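Local structure of BamaA.19900.a (6VZZ) at residues T48-A53 against S133-P138; F61-K66 against L380-A385. The protein probably phosphorylates glucose with a nucleoside triphosphate as a glucokinase of the actin-like ATPase clan, and binds glucose in this crystal structure. All coordinates share one frame; numbering follows the deposited sequence.

Overall arrangement
Both contacts hold elements onto the five-stranded mixed sheet that carries the N-terminal part of the fold, and they work on neighbouring antiparallel strands, 47-54 and 62-68, with centres about 10 Å apart. Contact 1 is fully buried and purely apolar: one leucine of strand 47-54 meets a leucine and a phenylalanine of the loop before strand 141-145. Contact 2 is partly buried, at the start of an outermost strand, and mixes aromatic, aliphatic and polar groups where Phe61 and Gln63 receive helix 380-389. The strands are joined by backbone bonds, probably including Leu52 O to Leu62 N at 2.8 Å, so the loop and the C-terminal helix are anchored to one hydrogen-bonded unit.

Contact 1: T48-A53 against S133-P138; sequences TRLALA and SFLFPP
Leu50 meets the 133-138 loop chiefly through its CD1 methyl, which reaches both Leu135 and Phe136. Its nearest partner is Leu135 CD1, at 4.0 Å, a methyl-to-methyl touch between two branches whose side chains cross obliquely. The other methyl of Leu50 adds a looser approach, Leu50 CD2 lying 4.4 Å from Leu135 CD1. Beside Leu135, Phe136 brings CZ to 4.3 Å from Leu50 CD1; the methyl stands obliquely to the ring. Leu52, two residues further along the strand, only grazes the loop: its CD2 is 4.6 Å from Leu135 CD2. No hydrogen bond spans the two segments, and the three residues that carry the contact are buried. The torsions account for the meeting. Leu50 extends its CG directly opposite its own backbone N (chi1 -170°), while Leu135 turns its CG opposite its carbonyl carbon (chi1 -68°), and the two branched ends converge. Strand 47-54 is the middle member of the antiparallel trio in the mixed sheet of order 3-2-1-4-5, the layout of the actin-like ATPase domain. The 133-138 loop leads into strand 141-145, the outermost strand at the other end of the sheet from 62-68, and passes over the face on which Leu50 lies. Further out, Leu135 also packs on Val39 of strand 37-43 and on Ser83 of helix 72-90, and Phe136 forms an edge-to-face pair with Phe79 of that same helix. The bend of the loop is held in part by a weak backbone bond, Phe136 N to Ser133 O at 3.3 Å. Pro137 O is hydrogen-bonded to Thr141 OG1 at the start of the next strand, and a bound calcium ion lies about 10 Å from the Phe136 side chain.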
loop_
_atom_site.group_PDB
_atom_site.type_symbol
_atom_site.label_atom_id
_atom_site.label_comp_id
_atom_site.label_asym_id
_atom_site.label_seq_id
_atom_site.Cartn_x
_atom_site.Cartn_y
_atom_site.Cartn_z
ATOM N N THR A 48 10.421 -25.555 3.693
ATOM C CA THR A 48 9.007 -25.824 3.867
ATOM C C THR A 48 8.805 -26.607 5.155
ATOM O O THR A 48 9.565 -27.530 5.460
ATOM C CB THR A 48 8.448 -26.591 2.664
ATOM O OG1 THR A 48 8.234 -25.674 1.583
ATOM C CG2 THR A 48 7.138 -27.284 3.005
ATOM N N ARG A 49 7.792 -26.212 5.918
ATOM C CA ARG A 49 7.430 -26.874 7.158
ATOM C C ARG A 49 5.977 -27.307 7.079
ATOM O O ARG A 49 5.151 -26.645 6.441
ATOM C CB ARG A 49 7.642 -25.953 8.352
ATOM C CG ARG A 49 9.092 -25.574 8.560
ATOM C CD ARG A 49 9.242 -24.483 9.605
ATOM N NE ARG A 49 10.601 -24.438 10.148
ATOM C CZ ARG A 49 11.619 -23.791 9.579
ATOM N NH1 ARG A 49 11.437 -23.128 8.442
ATOM N NH2 ARG A 49 12.818 -23.812 10.145
ATOM N N LEU A 50 5.669 -28.433 7.717
ATOM C CA LEU A 50 4.317 -28.968 7.729
ATOM C C LEU A 50 3.952 -29.291 9.163
ATOM O O LEU A 50 4.793 -29.774 9.929
ATOM C CB LEU A 50 4.190 -30.216 6.839
ATOM C CG LEU A 50 2.782 -30.754 6.569
ATOM C CD1 LEU A 50 2.681 -31.326 5.177
ATOM C CD2 LEU A 50 2.388 -31.800 7.587
ATOM N N ALA A 51 2.701 -29.023 9.527
ATOM C CA ALA A 51 2.254 -29.239 10.892
ATOM C C ALA A 51 0.809 -29.710 10.893
ATOM O O ALA A 51 0.055 -29.484 9.943
ATOM C CB ALA A 51 2.391 -27.972 11.743
ATOM N N LEU A 52 0.435 -30.366 11.988
ATOM C CA LEU A 52 -0.922 -30.820 12.225
ATOM C C LEU A 52 -1.433 -30.235 13.532
ATOM O O LEU A 52 -0.662 -29.982 14.465
ATOM C CB LEU A 52 -1.002 -32.342 12.294
ATOM C CG LEU A 52 -0.267 -33.140 11.228
ATOM C CD1 LEU A 52 -0.365 -34.620 11.559
ATOM C CD2 LEU A 52 -0.811 -32.849 9.831
ATOM N N ALA A 53 -2.743 -30.021 13.591
ATOM C CA ALA A 53 -3.395 -29.632 14.832
ATOM C C ALA A 53 -4.798 -30.221 14.847
ATOM O O ALA A 53 -5.485 -30.230 13.821
ATOM C CB ALA A 53 -3.446 -28.109 15.000
ATOM N N SER A 133 -4.452 -36.317 -1.550
ATOM C CA SER A 133 -5.770 -36.178 -0.932
ATOM C C SER A 133 -5.754 -36.407 0.577
ATOM O O SER A 133 -6.523 -35.764 1.300
ATOM C CB SER A 133 -6.741 -37.155 -1.582
ATOM O OG SER A 133 -7.096 -36.708 -2.873
ATOM N N PHE A 134 -4.918 -37.324 1.072
ATOM C CA PHE A 134 -4.950 -37.645 2.494
ATOM C C PHE A 134 -4.734 -36.402 3.355
ATOM O O PHE A 134 -5.478 -36.165 4.313
ATOM C CB PHE A 134 -3.913 -38.714 2.827
ATOM C CG PHE A 134 -3.926 -39.123 4.268
ATOM C CD1 PHE A 134 -4.771 -40.123 4.708
ATOM C CD2 PHE A 134 -3.111 -38.487 5.192
ATOM C CE1 PHE A 134 -4.799 -40.487 6.032
ATOM C CE2 PHE A 134 -3.141 -38.846 6.514
ATOM C CZ PHE A 134 -3.987 -39.851 6.936
ATOM N N LEU A 135 -3.723 -35.596 3.040
ATOM C CA LEU A 135 -3.462 -34.410 3.843
ATOM C C LEU A 135 -4.146 -33.173 3.303
ATOM O O LEU A 135 -4.259 -32.179 4.029
ATOM C CB LEU A 135 -1.958 -34.121 3.941
ATOM C CG LEU A 135 -1.069 -35.083 4.721
ATOM C CD1 LEU A 135 0.337 -34.519 4.832
ATOM C CD2 LEU A 135 -1.641 -35.362 6.096
ATOM N N PHE A 136 -4.598 -33.202 2.056
ATOM C CA PHE A 136 -5.108 -32.012 1.376
ATOM C C PHE A 136 -6.446 -32.359 0.745
ATOM O O PHE A 136 -6.530 -32.591 -0.467
ATOM C CB PHE A 136 -4.096 -31.500 0.351
ATOM C CG PHE A 136 -2.742 -31.244 0.941
ATOM C CD1 PHE A 136 -2.480 -30.065 1.633
ATOM C CD2 PHE A 136 -1.736 -32.197 0.844
ATOM C CE1 PHE A 136 -1.234 -29.834 2.203
ATOM C CE2 PHE A 136 -0.489 -31.968 1.408
ATOM C CZ PHE A 136 -0.238 -30.790 2.089
ATOM N N PRO A 137 -7.514 -32.397 1.542
ATOM C CA PRO A 137 -8.842 -32.732 1.008
ATOM C C PRO A 137 -9.216 -31.800 -0.127
ATOM O O PRO A 137 -9.116 -30.571 0.014
ATOM C CB PRO A 137 -9.769 -32.541 2.216
ATOM C CG PRO A 137 -9.012 -31.627 3.137
ATOM C CD PRO A 137 -7.572 -31.960 2.949
ATOM N N PRO A 138 -9.624 -32.352 -1.274
ATOM C CA PRO A 138 -9.796 -31.527 -2.485
ATOM C C PRO A 138 -10.719 -30.327 -2.328
ATOM O O PRO A 138 -10.428 -29.250 -2.869
ATOM C CB PRO A 138 -10.347 -32.541 -3.493
ATOM C CG PRO A 138 -9.697 -33.814 -3.096
ATOM C CD PRO A 138 -9.667 -33.790 -1.585
#

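Contact 2: F61-K66 against L380-A385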
loop_
_atom_site.group_PDB
_atom_site.type_symbol
_atom_site.label_atom_id
_atom_site.label_comp_id
_atom_site.label_asym_id
_atom_site.label_seq_id
_atom_site.Cartn_x
_atom_site.Cartn_y
_atom_site.Cartn_z
ATOM N N PHE A 61 0.417 -26.803 18.067
ATOM C CA PHE A 61 0.385 -27.727 16.940
ATOM C C PHE A 61 1.606 -28.636 16.997
ATOM O O PHE A 61 2.525 -28.437 17.791
ATOM C CB PHE A 61 0.318 -26.990 15.596
ATOM C CG PHE A 61 1.447 -26.029 15.366
ATOM C CD1 PHE A 61 2.710 -26.480 15.022
ATOM C CD2 PHE A 61 1.241 -24.669 15.483
ATOM C CE1 PHE A 61 3.759 -25.590 14.824
ATOM C CE2 PHE A 61 2.282 -23.768 15.274
ATOM C CZ PHE A 61 3.542 -24.228 14.947
ATOM N N LEU A 62 1.606 -29.627 16.113
ATOM C CA LEU A 62 2.654 -30.635 16.028
ATOM C C LEU A 62 3.375 -30.477 14.693
ATOM O O LEU A 62 2.786 -30.721 13.633
ATOM C CB LEU A 62 2.048 -32.030 16.163
ATOM C CG LEU A 62 3.010 -33.193 15.957
ATOM C CD1 LEU A 62 3.948 -33.303 17.151
ATOM C CD2 LEU A 62 2.248 -34.486 15.711
ATOM N N GLN A 63 4.641 -30.068 14.729
ATOM C CA GLN A 63 5.417 -30.004 13.498
ATOM C C GLN A 63 5.896 -31.407 13.159
ATOM O O GLN A 63 6.592 -32.032 13.961
ATOM C CB GLN A 63 6.603 -29.050 13.624
ATOM C CG GLN A 63 7.468 -29.022 12.340
ATOM C CD GLN A 63 8.319 -27.770 12.208
ATOM O OE1 GLN A 63 7.791 -26.668 12.068
ATOM N NE2 GLN A 63 9.646 -27.933 12.253
ATOM N N VAL A 64 5.531 -31.907 11.981
ATOM C CA VAL A 64 5.893 -33.280 11.649
ATOM C C VAL A 64 7.091 -33.319 10.708
ATOM O O VAL A 64 7.897 -34.253 10.780
ATOM C CB VAL A 64 4.710 -34.069 11.055
ATOM C CG1 VAL A 64 3.422 -33.740 11.788
ATOM C CG2 VAL A 64 4.574 -33.823 9.583
ATOM N N LEU A 65 7.244 -32.327 9.831
ATOM C CA LEU A 65 8.395 -32.389 8.942
ATOM C C LEU A 65 8.749 -31.017 8.393
ATOM O O LEU A 65 7.880 -30.182 8.146
ATOM C CB LEU A 65 8.156 -33.368 7.789
ATOM C CG LEU A 65 9.428 -34.146 7.403
ATOM C CD1 LEU A 65 10.301 -34.438 8.631
ATOM C CD2 LEU A 65 9.078 -35.446 6.692
ATOM N N LYS A 66 10.048 -30.809 8.209
ATOM C CA LYS A 66 10.586 -29.663 7.495
ATOM C C LYS A 66 11.619 -30.159 6.492
ATOM O O LYS A 66 12.243 -31.207 6.684
ATOM C CB LYS A 66 11.222 -28.631 8.447
ATOM C CG LYS A 66 12.497 -29.084 9.147
ATOM C CD LYS A 66 13.213 -27.897 9.807
ATOM C CE LYS A 66 14.547 -28.309 10.421
ATOM N NZ LYS A 66 15.496 -27.150 10.579
ATOM N N LEU A 380 4.612 -18.248 13.114
ATOM C CA LEU A 380 3.323 -17.582 13.015
ATOM C C LEU A 380 2.599 -17.973 11.737
ATOM O O LEU A 380 1.364 -17.992 11.712
ATOM C CB LEU A 380 3.517 -16.064 13.092
ATOM C CG LEU A 380 3.854 -15.494 14.476
ATOM C CD1 LEU A 380 4.293 -14.040 14.370
ATOM C CD2 LEU A 380 2.665 -15.603 15.413
ATOM N N ASN A 381 3.347 -18.288 10.676
ATOM C CA ASN A 381 2.737 -18.746 9.433
ATOM C C ASN A 381 1.932 -20.017 9.652
ATOM O O ASN A 381 0.817 -20.152 9.130
ATOM C CB ASN A 381 3.815 -18.990 8.378
ATOM C CG ASN A 381 4.587 -17.738 8.039
ATOM O OD1 ASN A 381 4.370 -16.681 8.637
ATOM N ND2 ASN A 381 5.505 -17.847 7.084
ATOM N N LEU A 382 2.493 -20.967 10.406
ATOM C CA LEU A 382 1.800 -22.225 10.644
ATOM C C LEU A 382 0.549 -22.008 11.478
ATOM O O LEU A 382 -0.493 -22.613 11.201
ATOM C CB LEU A 382 2.728 -23.229 11.324
ATOM C CG LEU A 382 3.874 -23.786 10.481
ATOM C CD1 LEU A 382 4.737 -24.662 11.345
ATOM C CD2 LEU A 382 3.339 -24.566 9.294
ATOM N N HIS A 383 0.633 -21.147 12.502
ATOM C CA HIS A 383 -0.558 -20.806 13.272
ATOM C C HIS A 383 -1.631 -20.218 12.367
ATOM O O HIS A 383 -2.802 -20.609 12.440
ATOM C CB HIS A 383 -0.216 -19.824 14.398
ATOM C CG HIS A 383 0.396 -20.466 15.603
ATOM N ND1 HIS A 383 1.751 -20.447 15.850
ATOM C CD2 HIS A 383 -0.164 -21.136 16.637
ATOM C CE1 HIS A 383 2.002 -21.078 16.984
ATOM N NE2 HIS A 383 0.856 -21.508 17.479
ATOM N N GLY A 384 -1.242 -19.280 11.497
ATOM C CA GLY A 384 -2.200 -18.668 10.592
ATOM C C GLY A 384 -2.812 -19.673 9.638
ATOM O O GLY A 384 -4.035 -19.733 9.475
ATOM N N ALA A 385 -1.968 -20.499 9.015
ATOM C CA ALA A 385 -2.482 -21.516 8.104
ATOM C C ALA A 385 -3.444 -22.452 8.816
ATOM O O ALA A 385 -4.464 -22.855 8.244
ATOM C CB ALA A 385 -1.332 -22.302 7.478
#
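His383 ND1 is hydrogen-bonded to Asn379 O just ahead of its helix, and NE2 makes a weak bond to Asp59 O just before the strand segment; the imidazole, held firmly at ND1 and weakly at NE2, presents one face to Phe61. The aromatic pair is edge-to-face, the edge of Phe61 directed at the face of His383, with ring centroids 4.7 Å apart and planes at 65°. Phe61 is placed there by a chi1 of 57°, which sets CG between the backbone N and the carbonyl carbon. Leu382 attends to the same phenyl ring: its CB lies off-centre above it in a CH-pi contact, 4.3 Å from the centroid and 29° from the normal, while Leu382 CD1 comes to 3.7 Å from Phe61 CE1. That methyl also meets Gln63, whose extended side chain brings OE1 to 3.7 Å from Leu382 CD1 in a plain van der Waals touch. Next to Leu382, Asn381 is hydrogen-bonded to Thr150 and Asp42, linking the helix to helix 146-159 and to strand 37-43. On the strand, two consecutive residues, Val64 and Leu65, sit across from the single Leu50 of strand 47-54, both sharing its backbone bonds, which makes a classic beta bulge. With helices 16-25 and 72-90 meeting Leu62, Val64 and Leu65 while helix 380-389 takes Gln63 and Phe61, the residue that leads into it, the outermost strand lies between helices, the alpha/beta sandwich of actin-like ATPase domains, here with the C-terminal helix returning to the N-terminal sheet.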